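Local coordinates for Fe-regulated protein B (Neisseria meningitidis, PDB 4AIP), which transports iron across the meningococcal outer membrane as a TonB-dependent transporter, probably taking part in siderophore uptake, at residues A153-T163 and S500-P508; T529-G540 and G552-L563. All coordinates share one frame; numbering follows the deposited sequence.

Contact 1: residues A153-T163 and S500-P508; sequences AGSASAGIGAT and SHNYASRSP
Arg506 and the Gly161-Thr163 turn illustrate how a TonB-dependent transporter fastens its plug to the inside of its barrel. At the root of the arginine, CB lies 3.5 Å from Thr163 CG2, the two side chains crossing at about a right angle. CG stands anti to the backbone N (chi1 179°), and a bend at chi2 turns CD to within 3.3 Å of Gly161 O, with Thr163 OG1 also beside it. NE passes on to Asn115 O. At the tip, NH1 donates to Gly161 O over 3.2 Å, arriving above the carbonyl plane, and also forms a salt bridge with Asp118. Thr163 N reaches the same oxygen from the opposite face, closing an inverse gamma turn centred on Ala162, so two N-H groups grip this buried carbonyl.

A second clasp lies further back along the strand. Asn502 ND2 gives a nearly straight bond to Ala153 O (3.0 Å, 168° at the hydrogen), with the acceptor in the plane of the amide. Between these bonds, Ala504 CB rests 3.5 Å from Ala162 O and 4.2 Å from Ala153 CB.

The loop joins plug strands 144-151 and 165-171, and it lies against barrel strand 495-506, which is flanked by strands 475-490 and 532-544.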
loop_
_atom_site.group_PDB
_atom_site.type_symbol
_atom_site.label_atom_id
_atom_site.label_comp_id
_atom_site.label_asym_id
_atom_site.label_seq_id
_atom_site.Cartn_x
_atom_site.Cartn_y
_atom_site.Cartn_z
ATOM N N ALA B 153 -28.542 27.881 -16.149
ATOM C CA ALA B 153 -29.487 27.733 -15.046
ATOM C C ALA B 153 -30.442 26.592 -15.374
ATOM O O ALA B 153 -30.977 26.513 -16.495
ATOM C CB ALA B 153 -30.231 29.025 -14.803
ATOM N N GLY B 154 -30.632 25.687 -14.427
ATOM C CA GLY B 154 -31.457 24.517 -14.743
ATOM C C GLY B 154 -32.878 24.778 -14.327
ATOM O O GLY B 154 -33.191 25.846 -13.798
ATOM N N SER B 155 -33.740 23.803 -14.573
ATOM C CA SER B 155 -35.129 23.898 -14.142
ATOM C C SER B 155 -35.259 23.495 -12.672
ATOM O O SER B 155 -34.221 23.356 -11.981
ATOM C CB SER B 155 -36.012 23.056 -15.059
ATOM O OG SER B 155 -35.605 21.716 -15.024
ATOM N N ALA B 156 -36.501 23.362 -12.191
ATOM C CA ALA B 156 -36.735 23.252 -10.772
ATOM C C ALA B 156 -36.219 21.940 -10.171
ATOM O O ALA B 156 -35.747 21.927 -9.052
ATOM C CB ALA B 156 -38.189 23.449 -10.499
ATOM N N SER B 157 -36.283 20.863 -10.947
ATOM C CA SER B 157 -35.884 19.540 -10.472
ATOM C C SER B 157 -34.349 19.385 -10.481
ATOM O O SER B 157 -33.806 18.331 -10.061
ATOM C CB SER B 157 -36.549 18.451 -11.311
ATOM O OG SER B 157 -36.170 18.580 -12.633
ATOM N N ALA B 158 -33.657 20.436 -10.910
ATOM C CA ALA B 158 -32.202 20.328 -11.136
ATOM C C ALA B 158 -31.372 20.170 -9.861
ATOM O O ALA B 158 -30.202 19.767 -9.963
ATOM C CB ALA B 158 -31.661 21.493 -11.961
ATOM N N GLY B 159 -31.934 20.518 -8.695
ATOM C CA GLY B 159 -31.159 20.446 -7.463
ATOM C C GLY B 159 -30.604 21.780 -7.004
ATOM O O GLY B 159 -31.134 22.861 -7.401
ATOM N N ILE B 160 -29.586 21.743 -6.133
ATOM C CA ILE B 160 -29.210 22.924 -5.427
ATOM C C ILE B 160 -28.163 23.612 -6.228
ATOM O O ILE B 160 -27.203 22.985 -6.628
ATOM C CB ILE B 160 -28.598 22.577 -4.043
ATOM C CG1 ILE B 160 -29.689 22.332 -3.016
ATOM C CG2 ILE B 160 -27.654 23.692 -3.575
ATOM C CD1 ILE B 160 -29.307 21.228 -2.012
ATOM N N GLY B 161 -28.314 24.911 -6.476
ATOM C CA GLY B 161 -27.166 25.707 -6.970
ATOM C C GLY B 161 -26.981 25.706 -8.479
ATOM O O GLY B 161 -25.928 26.116 -8.991
ATOM N N ALA B 162 -28.020 25.285 -9.197
ATOM C CA ALA B 162 -27.918 25.153 -10.625
ATOM C C ALA B 162 -27.937 26.435 -11.452
ATOM O O ALA B 162 -28.759 26.556 -12.378
ATOM C CB ALA B 162 -28.986 24.180 -11.160
ATOM N N THR B 163 -26.996 27.336 -11.197
ATOM C CA THR B 163 -26.991 28.602 -11.875
ATOM C C THR B 163 -26.289 28.476 -13.202
ATOM O O THR B 163 -26.771 28.982 -14.244
ATOM C CB THR B 163 -26.321 29.744 -11.063
ATOM O OG1 THR B 163 -24.981 29.402 -10.792
ATOM C CG2 THR B 163 -27.069 30.076 -9.757
ATOM N N SER B 500 -36.325 28.522 -23.061
ATOM C CA SER B 500 -36.479 28.403 -21.634
ATOM C C SER B 500 -36.076 29.722 -20.965
ATOM O O SER B 500 -35.345 30.546 -21.540
ATOM C CB SER B 500 -35.708 27.185 -21.069
ATOM O OG SER B 500 -34.309 27.362 -21.234
ATOM N N HIS B 501 -36.591 29.936 -19.769
ATOM C CA HIS B 501 -36.330 31.149 -19.020
ATOM C C HIS B 501 -36.295 30.723 -17.572
ATOM O O HIS B 501 -37.315 30.493 -16.943
ATOM C CB HIS B 501 -37.399 32.224 -19.320
ATOM C CG HIS B 501 -37.096 33.567 -18.727
ATOM N ND1 HIS B 501 -35.956 34.287 -19.030
ATOM C CD2 HIS B 501 -37.792 34.322 -17.850
ATOM C CE1 HIS B 501 -35.952 35.415 -18.336
ATOM N NE2 HIS B 501 -37.061 35.463 -17.622
ATOM N N ASN B 502 -35.080 30.533 -17.078
ATOM C CA ASN B 502 -34.868 29.812 -15.850
ATOM C C ASN B 502 -34.153 30.692 -14.889
ATOM O O ASN B 502 -33.144 31.300 -15.226
ATOM C CB ASN B 502 -33.992 28.583 -16.086
ATOM C CG ASN B 502 -34.680 27.483 -16.882
ATOM O OD1 ASN B 502 -35.900 27.471 -17.042
ATOM N ND2 ASN B 502 -33.894 26.513 -17.341
ATOM N N TYR B 503 -34.681 30.730 -13.686
ATOM C CA TYR B 503 -34.058 31.377 -12.557
ATOM C C TYR B 503 -33.510 30.339 -11.614
ATOM O O TYR B 503 -34.127 29.276 -11.395
ATOM C CB TYR B 503 -35.099 32.185 -11.777
ATOM C CG TYR B 503 -35.463 33.475 -12.418
ATOM C CD1 TYR B 503 -36.479 33.548 -13.379
ATOM C CD2 TYR B 503 -34.797 34.638 -12.049
ATOM C CE1 TYR B 503 -36.819 34.773 -13.986
ATOM C CE2 TYR B 503 -35.128 35.858 -12.599
ATOM C CZ TYR B 503 -36.138 35.931 -13.571
ATOM O OH TYR B 503 -36.414 37.178 -14.145
ATOM N N ALA B 504 -32.362 30.659 -11.044
ATOM C CA ALA B 504 -31.753 29.819 -10.051
ATOM C C ALA B 504 -30.854 30.625 -9.138
ATOM O O ALA B 504 -30.405 31.745 -9.486
ATOM C CB ALA B 504 -30.984 28.687 -10.706
ATOM N N SER B 505 -30.587 30.062 -7.964
ATOM C CA SER B 505 -29.768 30.760 -7.020
ATOM C C SER B 505 -28.660 29.884 -6.463
ATOM O O SER B 505 -28.758 28.679 -6.472
ATOM C CB SER B 505 -30.647 31.338 -5.899
ATOM O OG SER B 505 -31.219 30.285 -5.165
ATOM N N ARG B 506 -27.610 30.515 -5.968
ATOM C CA ARG B 506 -26.438 29.803 -5.543
ATOM C C ARG B 506 -25.834 30.527 -4.344
ATOM O O ARG B 506 -25.394 31.687 -4.445
ATOM C CB ARG B 506 -25.445 29.676 -6.724
ATOM C CG ARG B 506 -24.134 28.968 -6.432
ATOM C CD ARG B 506 -23.675 28.141 -7.642
ATOM N NE ARG B 506 -22.367 27.517 -7.415
ATOM C CZ ARG B 506 -22.128 26.202 -7.412
ATOM N NH1 ARG B 506 -23.092 25.331 -7.619
ATOM N NH2 ARG B 506 -20.887 25.763 -7.207
ATOM N N SER B 507 -25.837 29.831 -3.212
ATOM C CA SER B 507 -25.397 30.388 -1.937
ATOM C C SER B 507 -23.909 30.686 -1.861
ATOM O O SER B 507 -23.129 30.033 -2.482
ATOM C CB SER B 507 -25.798 29.471 -0.759
ATOM O OG SER B 507 -25.776 28.097 -1.104
ATOM N N PRO B 508 -23.513 31.645 -1.032
ATOM C CA PRO B 508 -22.072 31.912 -0.887
ATOM C C PRO B 508 -21.269 30.641 -0.691
ATOM O O PRO B 508 -21.780 29.703 -0.129
ATOM C CB PRO B 508 -22.009 32.748 0.406
ATOM C CG PRO B 508 -23.295 33.401 0.427
ATOM C CD PRO B 508 -24.306 32.431 -0.079
#

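Contact 2: residues T529-G540 and G552-L563; sequences TKAERARNTEIG and GSYFWQTIKDAL
With CG anti to its carbonyl carbon (chi1 -68°) and the chain extended beyond it, Glu532 reaches past Asp561 to Leu563, where OE2 accepts the backbone N at 3.2 Å through its anti lone pair. Its CG meanwhile lies 3.5 Å from Leu563 CD1, the two side chains crossing obliquely. The other carboxylate oxygen, OE1, forms a salt bridge with Arg509, so each carboxylate oxygen has its own partner. Trp556 shows the same choice at chi1 (-57°), which sets CE3 at the edge of its ring 3.2 Å from Thr537 O. Further along that indole, CZ3 is 4.0 Å from Ile539 CG1, while Tyr554 CD1 of the same strand lies over one face.

These groups decorate a beta hairpin of the transporter's transmembrane barrel, formed by strands 532-544 and 548-563, antiparallel, with their 532-540 and 552-560 portions at 161°. Hydrogen-bonded pairs run from Arg533 with Lys560 to Ile539 with Tyr554, each making two backbone bonds; Thr537 N to Trp556 O and its return bond are both 2.7 Å. At the non-hydrogen-bonded pairs between them, CA-H groups point at carbonyls, as from Ala534 CA to Thr558 O.

The two faces differ in character. On the face that carries Trp556 and Ile539, Arg535 and Thr558 lie alongside each other, pointing the same way, with Thr558 CB over one face of the guanidinium. The opposite face turns to the plug: Ala534 CB packs 3.9 Å from Ile559 CG1, and Glu538 OE1 approaches Phe555 CB. Arg110 serves this last pair twice, through a salt bridge to Glu538 and a cation-pi contact with the ring of Phe555.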
loop_
_atom_site.group_PDB
_atom_site.type_symbol
_atom_site.label_atom_id
_atom_site.label_comp_id
_atom_site.label_asym_id
_atom_site.label_seq_id
_atom_site.Cartn_x
_atom_site.Cartn_y
_atom_site.Cartn_z
ATOM N N THR B 529 -25.849 39.552 3.305
ATOM C CA THR B 529 -25.339 38.918 2.095
ATOM C C THR B 529 -26.267 37.875 1.639
ATOM O O THR B 529 -26.945 37.265 2.433
ATOM C CB THR B 529 -23.844 38.535 2.083
ATOM O OG1 THR B 529 -23.663 37.189 1.630
ATOM C CG2 THR B 529 -23.230 38.720 3.361
ATOM N N LYS B 530 -26.360 37.723 0.336
ATOM C CA LYS B 530 -27.341 36.815 -0.194
ATOM C C LYS B 530 -26.792 36.015 -1.304
ATOM O O LYS B 530 -25.631 36.123 -1.667
ATOM C CB LYS B 530 -28.506 37.588 -0.696
ATOM C CG LYS B 530 -28.048 38.922 -1.223
ATOM C CD LYS B 530 -29.083 39.467 -2.094
ATOM C CE LYS B 530 -30.459 39.391 -1.381
ATOM N NZ LYS B 530 -30.436 40.317 -0.197
ATOM N N ALA B 531 -27.671 35.190 -1.840
ATOM C CA ALA B 531 -27.271 34.239 -2.820
ATOM C C ALA B 531 -27.190 34.955 -4.168
ATOM O O ALA B 531 -27.860 35.940 -4.397
ATOM C CB ALA B 531 -28.277 33.061 -2.869
ATOM N N GLU B 532 -26.335 34.432 -5.033
ATOM C CA GLU B 532 -26.258 34.807 -6.425
ATOM C C GLU B 532 -27.516 34.322 -7.101
ATOM O O GLU B 532 -28.061 33.271 -6.726
ATOM C CB GLU B 532 -25.072 34.096 -7.083
ATOM C CG GLU B 532 -23.759 34.606 -6.562
ATOM C CD GLU B 532 -22.547 33.839 -7.072
ATOM O OE1 GLU B 532 -22.736 32.662 -7.509
ATOM O OE2 GLU B 532 -21.427 34.402 -7.004
ATOM N N ARG B 533 -27.971 35.041 -8.119
ATOM C CA ARG B 533 -29.192 34.666 -8.727
ATOM C C ARG B 533 -29.153 34.864 -10.214
ATOM O O ARG B 533 -28.955 35.966 -10.696
ATOM C CB ARG B 533 -30.344 35.448 -8.141
ATOM C CG ARG B 533 -31.643 34.914 -8.639
ATOM C CD ARG B 533 -32.741 35.545 -7.845
ATOM N NE ARG B 533 -34.013 34.828 -8.041
ATOM C CZ ARG B 533 -35.119 35.369 -8.521
ATOM N NH1 ARG B 533 -35.193 36.658 -8.820
ATOM N NH2 ARG B 533 -36.168 34.607 -8.698
ATOM N N ALA B 534 -29.425 33.773 -10.921
ATOM C CA ALA B 534 -29.211 33.687 -12.344
ATOM C C ALA B 534 -30.518 33.802 -13.055
ATOM O O ALA B 534 -31.521 33.222 -12.608
ATOM C CB ALA B 534 -28.571 32.305 -12.722
ATOM N N ARG B 535 -30.490 34.479 -14.207
ATOM C CA ARG B 535 -31.623 34.555 -15.081
ATOM C C ARG B 535 -31.050 34.123 -16.408
ATOM O O ARG B 535 -30.228 34.839 -17.035
ATOM C CB ARG B 535 -32.163 36.002 -15.125
ATOM C CG ARG B 535 -33.592 36.139 -15.757
ATOM C CD ARG B 535 -33.774 37.332 -16.692
ATOM N NE ARG B 535 -33.109 38.502 -16.137
ATOM C CZ ARG B 535 -32.521 39.472 -16.851
ATOM N NH1 ARG B 535 -32.512 39.419 -18.154
ATOM N NH2 ARG B 535 -31.924 40.493 -16.243
ATOM N N ASN B 536 -31.446 32.937 -16.825
ATOM C CA ASN B 536 -30.879 32.342 -17.975
ATOM C C ASN B 536 -31.980 32.133 -19.018
ATOM O O ASN B 536 -32.981 31.446 -18.785
ATOM C CB ASN B 536 -30.160 31.038 -17.608
ATOM C CG ASN B 536 -29.770 30.228 -18.829
ATOM O OD1 ASN B 536 -28.779 30.550 -19.539
ATOM N ND2 ASN B 536 -30.572 29.182 -19.115
ATOM N N THR B 537 -31.795 32.752 -20.177
ATOM C CA THR B 537 -32.762 32.629 -21.251
ATOM C C THR B 537 -32.056 31.990 -22.381
ATOM O O THR B 537 -30.913 32.380 -22.677
ATOM C CB THR B 537 -33.158 34.018 -21.780
ATOM O OG1 THR B 537 -33.554 34.849 -20.667
ATOM C CG2 THR B 537 -34.299 33.895 -22.794
ATOM N N GLU B 538 -32.709 31.046 -23.045
ATOM C CA GLU B 538 -32.052 30.488 -24.198
ATOM C C GLU B 538 -32.955 29.843 -25.209
ATOM O O GLU B 538 -34.078 29.451 -24.868
ATOM C CB GLU B 538 -30.931 29.568 -23.724
ATOM C CG GLU B 538 -31.189 28.171 -23.390
ATOM C CD GLU B 538 -29.840 27.476 -23.166
ATOM O OE1 GLU B 538 -29.206 27.700 -22.075
ATOM O OE2 GLU B 538 -29.411 26.735 -24.121
ATOM N N ILE B 539 -32.484 29.757 -26.442
ATOM C CA ILE B 539 -33.228 29.081 -27.532
ATOM C C ILE B 539 -32.406 27.948 -28.157
ATOM O O ILE B 539 -31.176 27.901 -27.965
ATOM C CB ILE B 539 -33.595 30.078 -28.652
ATOM C CG1 ILE B 539 -32.384 30.958 -28.977
ATOM C CG2 ILE B 539 -34.772 30.988 -28.141
ATOM C CD1 ILE B 539 -32.313 31.407 -30.383
ATOM N N GLY B 540 -33.069 27.066 -28.902
ATOM C CA GLY B 540 -32.380 25.939 -29.454
ATOM C C GLY B 540 -33.151 25.207 -30.509
ATOM O O GLY B 540 -34.338 25.440 -30.684
ATOM N N GLY B 552 -28.402 23.262 -32.121
ATOM C CA GLY B 552 -27.891 24.629 -31.928
ATOM C C GLY B 552 -28.540 25.208 -30.670
ATOM O O GLY B 552 -29.687 24.862 -30.317
ATOM N N SER B 553 -27.789 26.073 -30.003
ATOM C CA SER B 553 -28.222 26.706 -28.804
ATOM C C SER B 553 -27.650 28.133 -28.832
ATOM O O SER B 553 -26.478 28.352 -29.195
ATOM C CB SER B 553 -27.696 25.968 -27.552
ATOM O OG SER B 553 -28.630 24.984 -27.043
ATOM N N TYR B 554 -28.516 29.099 -28.513
ATOM C CA TYR B 554 -28.077 30.424 -28.083
ATOM C C TYR B 554 -28.604 30.672 -26.677
ATOM O O TYR B 554 -29.708 30.217 -26.320
ATOM C CB TYR B 554 -28.516 31.515 -29.060
ATOM C CG TYR B 554 -27.537 32.692 -29.050
ATOM C CD1 TYR B 554 -27.532 33.593 -27.982
ATOM C CD2 TYR B 554 -26.558 32.849 -30.045
ATOM C CE1 TYR B 554 -26.645 34.632 -27.919
ATOM C CE2 TYR B 554 -25.650 33.885 -29.976
ATOM C CZ TYR B 554 -25.681 34.764 -28.910
ATOM O OH TYR B 554 -24.787 35.814 -28.811
ATOM N N PHE B 555 -27.800 31.347 -25.864
ATOM C CA PHE B 555 -28.139 31.555 -24.446
ATOM C C PHE B 555 -27.727 32.916 -24.047
ATOM O O PHE B 555 -26.754 33.468 -24.597
ATOM C CB PHE B 555 -27.445 30.505 -23.498
ATOM C CG PHE B 555 -25.906 30.618 -23.460
ATOM C CD1 PHE B 555 -25.298 31.494 -22.584
ATOM C CD2 PHE B 555 -25.106 29.884 -24.311
ATOM C CE1 PHE B 555 -23.937 31.632 -22.543
ATOM C CE2 PHE B 555 -23.735 30.036 -24.280
ATOM C CZ PHE B 555 -23.158 30.906 -23.387
ATOM N N TRP B 556 -28.494 33.457 -23.085
ATOM C CA TRP B 556 -28.192 34.700 -22.361
ATOM C C TRP B 556 -28.298 34.466 -20.872
ATOM O O TRP B 556 -29.310 33.887 -20.404
ATOM C CB TRP B 556 -29.180 35.813 -22.740
ATOM C CG TRP B 556 -29.250 36.141 -24.228
ATOM C CD1 TRP B 556 -28.623 37.188 -24.870
ATOM C CD2 TRP B 556 -30.000 35.417 -25.241
ATOM N NE1 TRP B 556 -28.926 37.130 -26.228
ATOM C CE2 TRP B 556 -29.783 36.084 -26.478
ATOM C CE3 TRP B 556 -30.878 34.297 -25.205
ATOM C CZ2 TRP B 556 -30.386 35.678 -27.687
ATOM C CZ3 TRP B 556 -31.485 33.864 -26.416
ATOM C CH2 TRP B 556 -31.217 34.576 -27.659
ATOM N N GLN B 557 -27.267 34.905 -20.142
ATOM C CA GLN B 557 -27.209 34.725 -18.693
ATOM C C GLN B 557 -26.942 36.068 -17.981
ATOM O O GLN B 557 -26.004 36.807 -18.349
ATOM C CB GLN B 557 -26.107 33.721 -18.340
ATOM C CG GLN B 557 -25.875 33.520 -16.823
ATOM C CD GLN B 557 -26.760 32.405 -16.220
ATOM O OE1 GLN B 557 -28.004 32.468 -16.253
ATOM N NE2 GLN B 557 -26.127 31.360 -15.722
ATOM N N THR B 558 -27.741 36.371 -16.960
ATOM C CA THR B 558 -27.381 37.434 -16.018
ATOM C C THR B 558 -27.379 36.839 -14.634
ATOM O O THR B 558 -28.291 36.092 -14.284
ATOM C CB THR B 558 -28.410 38.656 -16.074
ATOM O OG1 THR B 558 -28.377 39.243 -17.374
ATOM C CG2 THR B 558 -28.081 39.769 -15.069
ATOM N N ILE B 559 -26.380 37.185 -13.821
ATOM C CA ILE B 559 -26.343 36.701 -12.458
ATOM C C ILE B 559 -26.046 37.855 -11.543
ATOM O O ILE B 559 -24.982 38.492 -11.662
ATOM C CB ILE B 559 -25.281 35.626 -12.224
ATOM C CG1 ILE B 559 -25.371 34.504 -13.261
ATOM C CG2 ILE B 559 -25.423 35.023 -10.784
ATOM C CD1 ILE B 559 -24.412 33.362 -12.963
ATOM N N LYS B 560 -26.964 38.096 -10.605
ATOM C CA LYS B 560 -26.886 39.233 -9.700
ATOM C C LYS B 560 -26.249 38.794 -8.417
ATOM O O LYS B 560 -26.331 37.598 -8.065
ATOM C CB LYS B 560 -28.304 39.747 -9.414
ATOM C CG LYS B 560 -29.041 40.244 -10.704
ATOM C CD LYS B 560 -30.193 41.279 -10.446
ATOM C CE LYS B 560 -30.516 41.982 -11.733
ATOM N NZ LYS B 560 -31.365 43.161 -11.501
ATOM N N ASP B 561 -25.633 39.738 -7.697
ATOM C CA ASP B 561 -25.075 39.499 -6.354
ATOM C C ASP B 561 -23.897 38.508 -6.292
ATOM O O ASP B 561 -23.649 37.833 -5.266
ATOM C CB ASP B 561 -26.161 39.120 -5.351
ATOM C CG ASP B 561 -27.210 40.209 -5.192
ATOM O OD1 ASP B 561 -26.807 41.365 -5.085
ATOM O OD2 ASP B 561 -28.423 39.919 -5.157
ATOM N N ALA B 562 -23.122 38.467 -7.368
ATOM C CA ALA B 562 -21.885 37.705 -7.370
ATOM C C ALA B 562 -20.993 38.049 -6.180
ATOM O O ALA B 562 -20.938 39.209 -5.731
ATOM C CB ALA B 562 -21.139 37.947 -8.657
ATOM N N LEU B 563 -20.255 37.048 -5.684
ATOM C CA LEU B 563 -19.451 37.226 -4.506
ATOM C C LEU B 563 -18.115 36.695 -4.833
ATOM O O LEU B 563 -18.004 35.628 -5.432
ATOM C CB LEU B 563 -19.939 36.352 -3.335
ATOM C CG LEU B 563 -21.424 36.326 -2.974
ATOM C CD1 LEU B 563 -22.077 35.031 -3.477
ATOM C CD2 LEU B 563 -21.482 36.436 -1.481
#

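How the contacts relate
Contact 1 joins plug to barrel, whereas contact 2 joins two adjacent strands of the barrel wall; their centres are 9 Å apart. Strand 495-506 is the shared border: Ala504 O lies 2.7 Å from Ala534 N, and Asn502 O 2.8 Å from Asn536 N, both probable hydrogen bonds. Three strands are thereby zipped side by side, and the loop 153-163 spans more than one of them, because Thr163 O accepts a hydrogen bond from Gln557 NE2 on the far strand of the hairpin. Both contacts lie away from the detergent pocket that includes Lys208 and Tyr251, and from Arg276, which contacts glutamate in another structure of this protein.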